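PDB 2RET: EpsJ, which is a minor pseudopilin of the type II secretion system that pairs with EpsI and probably takes part in building the pseudopilus. Local coordinates for residues L59-G65 against G89-E95; R17-L21 against L118-V122; E95-W101 against G113-L119; I35-R41 against K50-W54. All blocks are in the same frame, centred on the assembly; numbering follows the deposited sequence. Where two conformers were deposited one is given.

Interaction 1: residues L59-G65 against G89-E95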
# COMPACT_ATOMS: atom_id res chain seq x y z
N LEU B 59 32.10 -13.20 1.16
CA LEU B 59 32.34 -12.62 -0.15
C LEU B 59 33.83 -12.35 -0.39
O LEU B 59 34.17 -11.43 -1.11
CB LEU B 59 31.52 -11.34 -0.34
CG LEU B 59 30.01 -11.38 -0.01
CD1 LEU B 59 29.42 -9.99 -0.15
CD2 LEU B 59 29.24 -12.38 -0.89
N ASP B 60 34.70 -13.14 0.24
CA ASP B 60 36.14 -12.98 0.08
C ASP B 60 36.68 -11.69 0.71
O ASP B 60 37.76 -11.25 0.39
CB ASP B 60 36.51 -13.04 -1.42
CG ASP B 60 37.99 -13.22 -1.67
OD1 ASP B 60 38.69 -13.76 -0.78
OD2 ASP B 60 38.47 -12.80 -2.75
N SER B 61 35.94 -11.10 1.65
CA SER B 61 36.42 -9.97 2.39
C SER B 61 37.75 -10.29 3.10
O SER B 61 37.96 -11.44 3.47
CB SER B 61 35.37 -9.53 3.42
OG SER B 61 35.76 -8.33 4.04
N ASP B 62 38.64 -9.30 3.23
CA ASP B 62 39.88 -9.39 4.06
C ASP B 62 39.51 -9.33 5.55
O ASP B 62 40.31 -9.70 6.39
CB ASP B 62 40.87 -8.24 3.82
CG ASP B 62 41.41 -8.16 2.40
OD1 ASP B 62 41.30 -9.11 1.62
OD2 ASP B 62 41.94 -7.08 2.05
N ASN B 63 38.34 -8.79 5.89
CA ASN B 63 37.81 -9.02 7.23
C ASN B 63 36.33 -9.37 7.18
O ASN B 63 35.97 -10.39 6.59
CB ASN B 63 38.17 -7.88 8.22
CG ASN B 63 37.97 -6.47 7.64
OD1 ASN B 63 38.87 -5.94 6.96
ND2 ASN B 63 36.79 -5.84 7.95
N LYS B 64 35.47 -8.57 7.78
CA LYS B 64 34.05 -8.91 7.82
C LYS B 64 33.40 -8.64 6.50
O LYS B 64 33.83 -7.75 5.78
CB LYS B 64 33.33 -8.13 8.90
CG LYS B 64 33.54 -8.73 10.25
CD LYS B 64 32.82 -10.06 10.37
CE LYS B 64 32.74 -10.48 11.82
NZ LYS B 64 33.95 -10.06 12.54
N GLY B 65 32.40 -9.45 6.20
CA GLY B 65 31.46 -9.13 5.12
C GLY B 65 30.00 -9.31 5.48
O GLY B 65 29.68 -10.08 6.36
N GLY B 89 25.94 -6.90 -1.19
CA GLY B 89 26.82 -7.10 -0.05
C GLY B 89 27.95 -6.09 0.05
O GLY B 89 28.16 -5.31 -0.84
N TYR B 90 28.64 -6.09 1.18
CA TYR B 90 29.78 -5.17 1.38
C TYR B 90 30.94 -6.01 1.92
O TYR B 90 30.74 -6.99 2.64
CB TYR B 90 29.41 -4.03 2.36
CG TYR B 90 28.48 -2.99 1.79
CD1 TYR B 90 27.12 -3.23 1.64
CD2 TYR B 90 28.97 -1.76 1.36
CE1 TYR B 90 26.28 -2.26 1.08
CE2 TYR B 90 28.15 -0.83 0.82
CZ TYR B 90 26.81 -1.07 0.68
OH TYR B 90 26.04 -0.08 0.14
N ARG B 91 32.13 -5.63 1.53
CA ARG B 91 33.34 -6.30 2.01
C ARG B 91 34.50 -5.34 1.94
O ARG B 91 34.41 -4.29 1.28
CB ARG B 91 33.63 -7.51 1.13
CG ARG B 91 33.88 -7.12 -0.29
CD ARG B 91 34.30 -8.26 -1.11
NE ARG B 91 34.85 -7.79 -2.37
CZ ARG B 91 34.74 -8.44 -3.52
NH1 ARG B 91 34.08 -9.59 -3.59
NH2 ARG B 91 35.28 -7.94 -4.62
N ILE B 92 35.61 -5.71 2.58
CA ILE B 92 36.86 -4.97 2.45
C ILE B 92 37.83 -5.78 1.58
O ILE B 92 38.04 -6.96 1.81
CB ILE B 92 37.54 -4.65 3.83
CG1 ILE B 92 36.57 -3.92 4.77
CG2 ILE B 92 38.88 -3.85 3.64
CD1 ILE B 92 36.24 -2.51 4.37
N LYS B 93 38.40 -5.12 0.59
CA LYS B 93 39.50 -5.67 -0.18
C LYS B 93 40.62 -4.67 -0.26
O LYS B 93 40.46 -3.61 -0.84
CB LYS B 93 39.06 -6.04 -1.58
CG LYS B 93 38.53 -7.43 -1.66
CD LYS B 93 39.67 -8.41 -1.67
CE LYS B 93 39.36 -9.57 -0.77
NZ LYS B 93 40.54 -10.45 -0.52
N ASP B 94 41.74 -5.02 0.37
CA ASP B 94 42.93 -4.20 0.40
C ASP B 94 42.63 -2.77 0.82
O ASP B 94 42.92 -1.82 0.11
CB ASP B 94 43.66 -4.31 -0.92
CG ASP B 94 44.34 -5.69 -1.09
OD1 ASP B 94 45.19 -6.07 -0.23
OD2 ASP B 94 44.01 -6.38 -2.07
N GLU B 95 42.01 -2.69 2.01
CA GLU B 95 41.59 -1.44 2.62
C GLU B 95 40.65 -0.60 1.75
O GLU B 95 40.62 0.62 1.85
CB GLU B 95 42.83 -0.67 3.10
CG GLU B 95 43.48 -1.39 4.28
CD GLU B 95 44.75 -0.71 4.79
OE1 GLU B 95 45.36 0.11 4.05
OE2 GLU B 95 45.13 -1.03 5.95
O HOH W 1 42.31 -5.08 3.43
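Asp-62 reaches across to Lys-93 and Asp-94 with both carboxylate oxygens. Lys-93 NZ meets Asp-62 OD1 at 2.6 Å, nearly along its C-O axis, while Asp-94 N donates to Asp-62 OD2 at 2.7 Å, on the syn side but 31° out of the carboxylate plane. A water joins OD2 to the N-H of Glu-95. With CG beside its backbone N (chi1 -61°), the carboxylate stays on the side of the groups it binds; separately, Asp-62 N donates a straight bond to Ile-92 O (2.8 Å), so backbone and short acidic side chain both serve the turn. Asp-60 adds a long ion pair to the bent Lys-93. The loop leads into strand 64-74, which forms an antiparallel hairpin with strand 79-93, and Ser-61 makes an ST turn in it: Ser-61 OG accepts from Asn-63 N and from Ile-92 N (3.0 Å), and donates to Lys-64 O. Ile-92, whose branched side chain suits a strand, touches Asn-63, Leu-97 and Val-122. Farther back, Leu-59 CD1 rests 3.9 Å from Gly-89 CA, where no side chain obstructs it. Leu-59 O accepts a bent bond from Arg-91 NH1 (3.1 Å), while Arg-91 NH2 forms a salt bridge with Glu-98.

Interaction 2: residues R17-L21 against L118-V122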
# COMPACT_ATOMS: atom_id res chain seq x y z
N ARG B 17 38.25 13.59 -1.25
CA ARG B 17 38.00 12.57 -0.24
C ARG B 17 36.60 12.70 0.41
O ARG B 17 35.89 11.70 0.59
CB ARG B 17 39.11 12.63 0.82
CG ARG B 17 38.87 11.80 2.04
CD ARG B 17 38.67 10.35 1.67
NE ARG B 17 38.91 9.44 2.77
CZ ARG B 17 38.77 8.12 2.68
NH1 ARG B 17 38.39 7.59 1.54
NH2 ARG B 17 39.03 7.34 3.71
N LEU B 18 36.21 13.92 0.78
CA LEU B 18 34.89 14.14 1.35
C LEU B 18 33.79 13.87 0.34
O LEU B 18 32.72 13.43 0.73
CB LEU B 18 34.70 15.58 1.86
CG LEU B 18 35.13 15.93 3.28
CD1 LEU B 18 34.72 17.38 3.55
CD2 LEU B 18 34.57 14.98 4.34
N ASN B 19 34.03 14.20 -0.92
CA ASN B 19 33.14 13.86 -2.03
C ASN B 19 32.99 12.34 -2.23
O ASN B 19 31.90 11.83 -2.47
CB ASN B 19 33.67 14.46 -3.33
CG ASN B 19 33.42 15.99 -3.46
OD1 ASN B 19 32.64 16.60 -2.71
ND2 ASN B 19 34.09 16.60 -4.42
N GLU B 20 34.10 11.62 -2.12
CA GLU B 20 34.09 10.17 -2.15
C GLU B 20 33.23 9.58 -1.06
O GLU B 20 32.43 8.66 -1.31
CB GLU B 20 35.52 9.65 -2.04
CG GLU B 20 35.66 8.13 -2.26
CD GLU B 20 37.02 7.62 -1.81
OE1 GLU B 20 37.72 8.38 -1.13
OE2 GLU B 20 37.39 6.47 -2.13
N LEU B 21 33.39 10.11 0.15
CA LEU B 21 32.65 9.67 1.32
C LEU B 21 31.17 9.96 1.21
O LEU B 21 30.36 9.15 1.55
CB LEU B 21 33.20 10.36 2.56
CG LEU B 21 32.63 9.96 3.91
CD1 LEU B 21 32.46 8.41 4.03
CD2 LEU B 21 33.51 10.54 5.04
N LEU B 118 33.78 1.48 -3.51
CA LEU B 118 33.03 2.58 -2.95
C LEU B 118 33.89 3.58 -2.14
O LEU B 118 33.65 4.82 -2.16
CB LEU B 118 31.93 1.99 -2.07
CG LEU B 118 30.70 2.83 -1.83
CD1 LEU B 118 30.08 3.40 -3.17
CD2 LEU B 118 29.70 1.97 -1.12
N LEU B 119 34.87 3.07 -1.42
CA LEU B 119 35.62 3.91 -0.49
C LEU B 119 36.98 3.30 -0.15
O LEU B 119 37.08 2.23 0.42
CB LEU B 119 34.76 4.12 0.78
CG LEU B 119 35.05 5.22 1.78
CD1 LEU B 119 34.87 6.58 1.17
CD2 LEU B 119 34.08 5.00 2.96
N SER B 120 38.02 4.05 -0.50
CA SER B 120 39.39 3.67 -0.24
C SER B 120 39.77 3.99 1.20
O SER B 120 39.07 4.70 1.90
CB SER B 120 40.32 4.40 -1.20
OG SER B 120 40.16 5.79 -0.99
N ASP B 121 40.86 3.42 1.65
CA ASP B 121 41.34 3.61 3.02
C ASP B 121 40.28 3.36 4.10
O ASP B 121 40.07 4.20 5.00
CB ASP B 121 41.97 5.00 3.16
CG ASP B 121 43.33 5.11 2.47
OD1 ASP B 121 43.93 4.08 2.05
OD2 ASP B 121 43.81 6.25 2.37
N VAL B 122 39.65 2.19 4.00
CA VAL B 122 38.71 1.71 5.02
C VAL B 122 39.37 0.49 5.62
O VAL B 122 39.64 -0.45 4.93
CB VAL B 122 37.33 1.38 4.42
CG1 VAL B 122 36.44 0.67 5.44
CG2 VAL B 122 36.64 2.67 3.97
O HOH W 2 32.55 6.66 -3.33
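Glu-20 and Leu-119 meet where helix 10-32 passes strand 114-119. The CB of Glu-20 points at the strand, and with CG opposite the backbone N (chi1 -172°) the extended chain carries its carboxylate straight across. Glu-20 CG lies 3.8 Å from Leu-119 CD1, and CD is about as near that same methyl, so the aliphatic part of the acid lines the leucine. At the tip the two oxygens divide the work. Glu-20 OE2 accepts from Ser-120 N at 3.0 Å, a nearly straight bond that arrives 42° out of the carboxylate plane. Glu-20 OE1 takes Arg-17 NH1 at 2.9 Å, a salt bridge one helical turn back that orients the guanidinium. The arginine then holds Ser-120 O end-on, through NH1 (3.0 Å) and NH2 (3.2 Å) from the same face of the carbonyl plane, while its NE is paired with Asp-157. Next to these polar groups Leu-119 CD2 packs on Leu-21 CD1 (3.9 Å), and Leu-21 also touches Phe-16 of the neighbouring EpsI chain. A long N-terminal helix laid against an antiparallel sheet is the hallmark of the type IV pilin-like fold; here leucines and an Arg-Glu pair make the join.

Interaction 3: residues E95-W101 against G113-L119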
# COMPACT_ATOMS: atom_id res chain seq x y z
N GLU B 95 42.01 -2.69 2.01
CA GLU B 95 41.59 -1.44 2.62
C GLU B 95 40.65 -0.60 1.75
O GLU B 95 40.62 0.62 1.85
CB GLU B 95 42.83 -0.67 3.10
CG GLU B 95 43.48 -1.39 4.28
CD GLU B 95 44.75 -0.71 4.79
OE1 GLU B 95 45.36 0.11 4.05
OE2 GLU B 95 45.13 -1.03 5.95
N ARG B 96 39.91 -1.28 0.88
CA ARG B 96 38.83 -0.67 0.13
C ARG B 96 37.49 -1.29 0.56
O ARG B 96 37.34 -2.52 0.56
CB ARG B 96 38.96 -0.96 -1.36
CG ARG B 96 39.78 -0.01 -2.16
CD ARG B 96 39.55 -0.33 -3.66
NE ARG B 96 39.56 -1.78 -3.94
CZ ARG B 96 40.65 -2.49 -4.25
NH1 ARG B 96 41.84 -1.92 -4.38
NH2 ARG B 96 40.55 -3.80 -4.46
N LEU B 97 36.52 -0.44 0.88
CA LEU B 97 35.15 -0.88 0.95
C LEU B 97 34.62 -1.05 -0.50
O LEU B 97 34.75 -0.16 -1.33
CB LEU B 97 34.26 0.08 1.79
CG LEU B 97 32.84 -0.42 2.09
CD1 LEU B 97 32.90 -1.53 3.13
CD2 LEU B 97 31.94 0.73 2.53
N GLU B 98 34.08 -2.23 -0.77
CA GLU B 98 33.50 -2.59 -2.03
C GLU B 98 32.08 -3.00 -1.79
O GLU B 98 31.80 -3.61 -0.79
CB GLU B 98 34.27 -3.76 -2.63
CG GLU B 98 35.68 -3.34 -3.02
CD GLU B 98 36.38 -4.34 -3.87
OE1 GLU B 98 36.06 -5.54 -3.85
OE2 GLU B 98 37.29 -3.89 -4.58
N ARG B 99 31.19 -2.64 -2.72
CA ARG B 99 29.79 -3.04 -2.71
C ARG B 99 29.56 -4.00 -3.86
O ARG B 99 30.04 -3.75 -4.97
CB ARG B 99 28.87 -1.83 -2.86
CG ARG B 99 27.34 -2.17 -2.84
CD ARG B 99 26.69 -1.61 -4.05
NE ARG B 99 25.25 -1.58 -3.94
CZ ARG B 99 24.43 -1.26 -4.92
NH1 ARG B 99 24.87 -0.94 -6.12
NH2 ARG B 99 23.13 -1.28 -4.70
N VAL B 100 28.90 -5.11 -3.57
CA VAL B 100 28.66 -6.14 -4.55
C VAL B 100 27.17 -6.25 -4.74
O VAL B 100 26.42 -6.15 -3.81
CB VAL B 100 29.21 -7.52 -4.13
CG1 VAL B 100 29.10 -8.49 -5.33
CG2 VAL B 100 30.68 -7.43 -3.58
N TRP B 101 26.75 -6.47 -5.97
CA TRP B 101 25.34 -6.34 -6.34
C TRP B 101 24.96 -7.47 -7.24
O TRP B 101 25.69 -7.77 -8.19
CB TRP B 101 25.12 -5.03 -7.09
CG TRP B 101 23.70 -4.78 -7.47
CD1 TRP B 101 22.75 -4.17 -6.71
CD2 TRP B 101 23.06 -5.12 -8.71
NE1 TRP B 101 21.56 -4.09 -7.40
CE2 TRP B 101 21.72 -4.68 -8.63
CE3 TRP B 101 23.50 -5.76 -9.87
CZ2 TRP B 101 20.82 -4.83 -9.68
CZ3 TRP B 101 22.60 -5.91 -10.91
CH2 TRP B 101 21.28 -5.45 -10.81
N GLY B 113 29.11 -11.18 -8.81
CA GLY B 113 28.37 -9.95 -8.59
C GLY B 113 29.04 -8.77 -9.27
O GLY B 113 30.20 -8.88 -9.70
N VAL B 114 28.29 -7.68 -9.41
CA VAL B 114 28.81 -6.40 -9.90
C VAL B 114 29.48 -5.66 -8.73
O VAL B 114 28.84 -5.26 -7.77
CB VAL B 114 27.70 -5.55 -10.63
CG1 VAL B 114 28.26 -4.26 -11.18
CG2 VAL B 114 27.08 -6.35 -11.79
N VAL B 115 30.78 -5.48 -8.84
CA VAL B 115 31.59 -4.87 -7.79
C VAL B 115 31.79 -3.38 -8.01
O VAL B 115 32.21 -2.95 -9.06
CB VAL B 115 33.00 -5.53 -7.68
CG1 VAL B 115 33.77 -4.97 -6.44
CG2 VAL B 115 32.86 -7.02 -7.64
N THR B 116 31.46 -2.60 -6.98
CA THR B 116 31.74 -1.20 -6.96
C THR B 116 32.76 -0.87 -5.87
O THR B 116 32.44 -1.00 -4.68
CB THR B 116 30.46 -0.42 -6.71
OG1 THR B 116 29.54 -0.74 -7.74
CG2 THR B 116 30.72 1.11 -6.71
N PRO B 117 33.96 -0.39 -6.27
CA PRO B 117 34.88 0.26 -5.30
C PRO B 117 34.27 1.53 -4.74
O PRO B 117 34.27 2.56 -5.42
CB PRO B 117 36.13 0.59 -6.12
CG PRO B 117 35.87 0.17 -7.51
CD PRO B 117 34.50 -0.40 -7.65
N LEU B 118 33.78 1.48 -3.51
CA LEU B 118 33.03 2.58 -2.95
C LEU B 118 33.89 3.58 -2.14
O LEU B 118 33.65 4.82 -2.16
CB LEU B 118 31.93 1.99 -2.07
CG LEU B 118 30.70 2.83 -1.83
CD1 LEU B 118 30.08 3.40 -3.17
CD2 LEU B 118 29.70 1.97 -1.12
N LEU B 119 34.87 3.07 -1.42
CA LEU B 119 35.62 3.91 -0.49
C LEU B 119 36.98 3.30 -0.15
O LEU B 119 37.08 2.23 0.42
CB LEU B 119 34.76 4.12 0.78
CG LEU B 119 35.05 5.22 1.78
CD1 LEU B 119 34.87 6.58 1.17
CD2 LEU B 119 34.08 5.00 2.96
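Strands 96-102 and 114-119 form an antiparallel beta hairpin with a classic beta bulge, in which Leu-118 and Leu-119 both face Leu-97. Leu-97 O accepts from Leu-118 N (2.9 Å) and Leu-119 N (3.2 Å), while Leu-97 N donates to Leu-119 O (2.8 Å). The extra residue shifts the pairing by one; Leu-118 has the near-helical psi (-38°) expected of the first bulge position. Beyond it the alternate pairing resumes, with Arg-99 and Thr-116 exchanging two nearly straight backbone bonds. Beta-branched Val-114, Val-115 and Thr-116 suit the extended strand. Pro-117, opposite Glu-98, occupies a non-hydrogen-bonded pair, where its lack of an N-H costs this ladder nothing. Strand 114-119 is the outermost of its sheet within the chain, and Val-115 O, on its far side, accepts from Arg-23 of a second EpsJ subunit.

The two faces differ in character. On that of Glu-98, Val-100 and Val-115, the Glu-98 side chain runs slantwise over Val-115, its OE1 3.5 Å from Val-115 CG1. Arg-96 holds Glu-98 OE2 side-on with NE (3.2 Å) and NH2, both from one face of the carboxylate, and Arg-91 takes OE1, so the acid stands between two arginines. The other face carries Leu-97 and Leu-119, which meet Leu-153 of the second sheet, and Arg-99, which touches Met-27 of the helix and is paired with Asp-31. Trp-101 CD1 covers one face of the Arg-99 guanidinium, near the border of the group. Trp-101 and Val-114 run alongside one another in one direction, with Val-114 CG2 at the indole edge, 4.1 Å from Trp-101 CE3.

Interaction 4: residues I35-R41 against K50-W54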
# COMPACT_ATOMS: atom_id res chain seq x y z
N ILE B 35 16.43 -2.77 3.09
CA ILE B 35 16.63 -4.20 3.39
C ILE B 35 15.28 -4.93 3.33
O ILE B 35 14.28 -4.46 3.86
CB ILE B 35 17.27 -4.41 4.81
CG1 ILE B 35 18.68 -3.82 4.83
CG2 ILE B 35 17.34 -5.92 5.18
CD1 ILE B 35 19.50 -4.14 6.13
N ALA B 36 15.28 -6.10 2.68
CA ALA B 36 14.06 -6.84 2.45
C ALA B 36 13.99 -8.13 3.30
O ALA B 36 15.00 -8.81 3.53
CB ALA B 36 13.89 -7.14 0.95
N LEU B 37 12.79 -8.42 3.78
CA LEU B 37 12.44 -9.63 4.49
C LEU B 37 12.34 -10.78 3.48
O LEU B 37 11.27 -11.22 3.10
CB LEU B 37 11.12 -9.41 5.25
CG LEU B 37 10.77 -10.38 6.40
CD1 LEU B 37 11.87 -10.39 7.43
CD2 LEU B 37 9.40 -9.99 7.01
N ARG B 38 13.51 -11.24 3.04
CA ARG B 38 13.64 -12.23 1.97
C ARG B 38 14.93 -12.99 2.23
O ARG B 38 16.01 -12.41 2.26
CB ARG B 38 13.63 -11.52 0.59
CG ARG B 38 14.20 -12.28 -0.63
CD ARG B 38 13.52 -13.62 -0.88
NE ARG B 38 13.35 -13.96 -2.30
CZ ARG B 38 14.11 -14.82 -3.00
NH1 ARG B 38 15.15 -15.42 -2.46
NH2 ARG B 38 13.81 -15.06 -4.28
N GLN B 39 14.81 -14.29 2.49
CA GLN B 39 15.98 -15.13 2.75
C GLN B 39 16.78 -15.38 1.46
O GLN B 39 16.20 -15.52 0.38
CB GLN B 39 15.55 -16.46 3.34
CG GLN B 39 15.19 -16.38 4.80
CD GLN B 39 14.58 -17.66 5.31
OE1 GLN B 39 14.09 -18.46 4.54
NE2 GLN B 39 14.61 -17.86 6.62
N THR B 40 18.10 -15.44 1.61
CA THR B 40 19.02 -15.66 0.49
C THR B 40 19.95 -16.83 0.85
O THR B 40 20.21 -17.10 2.03
CB THR B 40 19.79 -14.35 0.15
OG1 THR B 40 20.09 -13.62 1.35
CG2 THR B 40 18.92 -13.45 -0.69
N ARG B 41 20.43 -17.56 -0.15
CA ARG B 41 21.22 -18.77 0.09
C ARG B 41 22.64 -18.44 0.52
O ARG B 41 23.25 -17.50 0.01
CB ARG B 41 21.28 -19.67 -1.15
CG ARG B 41 19.92 -20.02 -1.69
CD ARG B 41 19.97 -21.21 -2.64
NE ARG B 41 18.81 -21.25 -3.55
CZ ARG B 41 17.56 -21.55 -3.20
NH1 ARG B 41 17.23 -21.86 -1.94
NH2 ARG B 41 16.60 -21.55 -4.14
N LYS B 50 19.63 -17.55 4.73
CA LYS B 50 19.61 -16.57 5.82
C LYS B 50 18.97 -15.26 5.36
O LYS B 50 19.03 -14.90 4.19
CB LYS B 50 21.02 -16.26 6.35
CG LYS B 50 21.75 -17.38 7.08
CD LYS B 50 23.12 -16.88 7.57
CE LYS B 50 24.02 -18.01 8.04
NZ LYS B 50 24.46 -18.97 6.96
N LEU B 51 18.37 -14.57 6.31
CA LEU B 51 17.94 -13.18 6.14
C LEU B 51 19.15 -12.19 5.99
O LEU B 51 19.19 -11.42 5.05
CB LEU B 51 17.04 -12.77 7.29
CG LEU B 51 15.56 -13.04 7.07
CD1 LEU B 51 14.80 -12.69 8.36
CD2 LEU B 51 15.00 -12.27 5.83
N LEU B 52 20.09 -12.25 6.93
CA LEU B 52 21.32 -11.42 6.93
C LEU B 52 22.54 -12.33 7.08
O LEU B 52 22.58 -13.15 7.99
CB LEU B 52 21.38 -10.39 8.08
CG LEU B 52 20.43 -9.18 8.15
CD1 LEU B 52 20.25 -8.73 9.61
CD2 LEU B 52 20.90 -8.03 7.31
N HIS B 53 23.50 -12.18 6.18
CA HIS B 53 24.72 -12.95 6.21
C HIS B 53 25.80 -11.99 6.71
O HIS B 53 25.93 -10.89 6.22
CB HIS B 53 25.09 -13.49 4.81
CG HIS B 53 23.98 -14.24 4.13
ND1 HIS B 53 23.91 -15.62 4.09
CD2 HIS B 53 22.90 -13.78 3.47
CE1 HIS B 53 22.84 -15.97 3.42
NE2 HIS B 53 22.21 -14.88 3.03
N TRP B 54 26.55 -12.44 7.69
CA TRP B 54 27.49 -11.60 8.43
C TRP B 54 28.58 -12.50 9.01
O TRP B 54 28.35 -13.25 9.95
CB TRP B 54 26.79 -10.83 9.56
CG TRP B 54 27.76 -10.08 10.47
CD1 TRP B 54 27.95 -10.29 11.82
CD2 TRP B 54 28.62 -9.00 10.12
NE1 TRP B 54 28.89 -9.41 12.31
CE2 TRP B 54 29.32 -8.61 11.29
CE3 TRP B 54 28.89 -8.33 8.92
CZ2 TRP B 54 30.26 -7.61 11.28
CZ3 TRP B 54 29.81 -7.32 8.92
CH2 TRP B 54 30.48 -6.96 10.09
O HOH W 3 17.69 -9.53 3.86
O HOH W 4 18.77 -11.99 2.60
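A short beta hairpin at one margin of the larger sheet brings Thr-40 against Lys-50 and, through its hydroxyl, against His-53. The backbones of Thr-40 and Lys-50 form an antiparallel hydrogen-bonded pair, N to O both ways at 2.8 Å, with Thr-40 N to Lys-50 O at 171°. Thr-40 OG1 sits between its backbone N and carbonyl carbon (chi1 37°), a rotation that turns the hydroxyl to His-53 NE2, 3.0 Å off at the edge of the ring; either partner could be the donor. One face of the imidazole is covered by Lys-50 CB, 3.4 Å above the plane and near the border of the ring. Threonine suits the place because it combines a strand-forming branch with a polar arm for the histidine.

Before the strand the chain bends through an inverse gamma turn centred on Leu-37, closed by a weak bond from Arg-38 N to Ala-36 O. The methyls of Leu-51 meet this bend: Leu-51 CD1 lies 3.8 Å from Leu-37 CD1, while CD2 covers the backbone of Arg-38. Gln-39 CG lies against Leu-51 CG, and its amide nitrogen is bound by Glu-142 O. Two waters sit between the two segments: one lies 2.8 Å from Ala-36 O, the other 2.8 Å from Arg-38 O, and both are near Leu-51 O. Ile-35 CD1 touches Leu-52 CD2 more distantly. This is an edge hairpin, by which the link from the N-terminal helix joins the antiparallel sheet of a pilin-like fold.

How the interactions relate
From the N terminus, helix 10-32 supplies the first half of interaction 2, whose partner arrives only after 96 further residues. Within that span interaction 4 closes first, a short-range hairpin, and interaction 1 then closes the hairpin of strands 64-74 and 79-93. Interaction 3 follows in series, sharing Glu-95 with interaction 1 and Leu-118 and Leu-119 with interaction 2, so the long loop and the last hairpin of the larger sheet end on the same strand. Trp-54 from interaction 4 packs on Lys-64 and Gly-65 of interaction 1. Interactions 2 and 4, centres about 27 Å apart, lie on opposite sides of the chain's centre, so the set spans the six-stranded sheet and ties it to the helix.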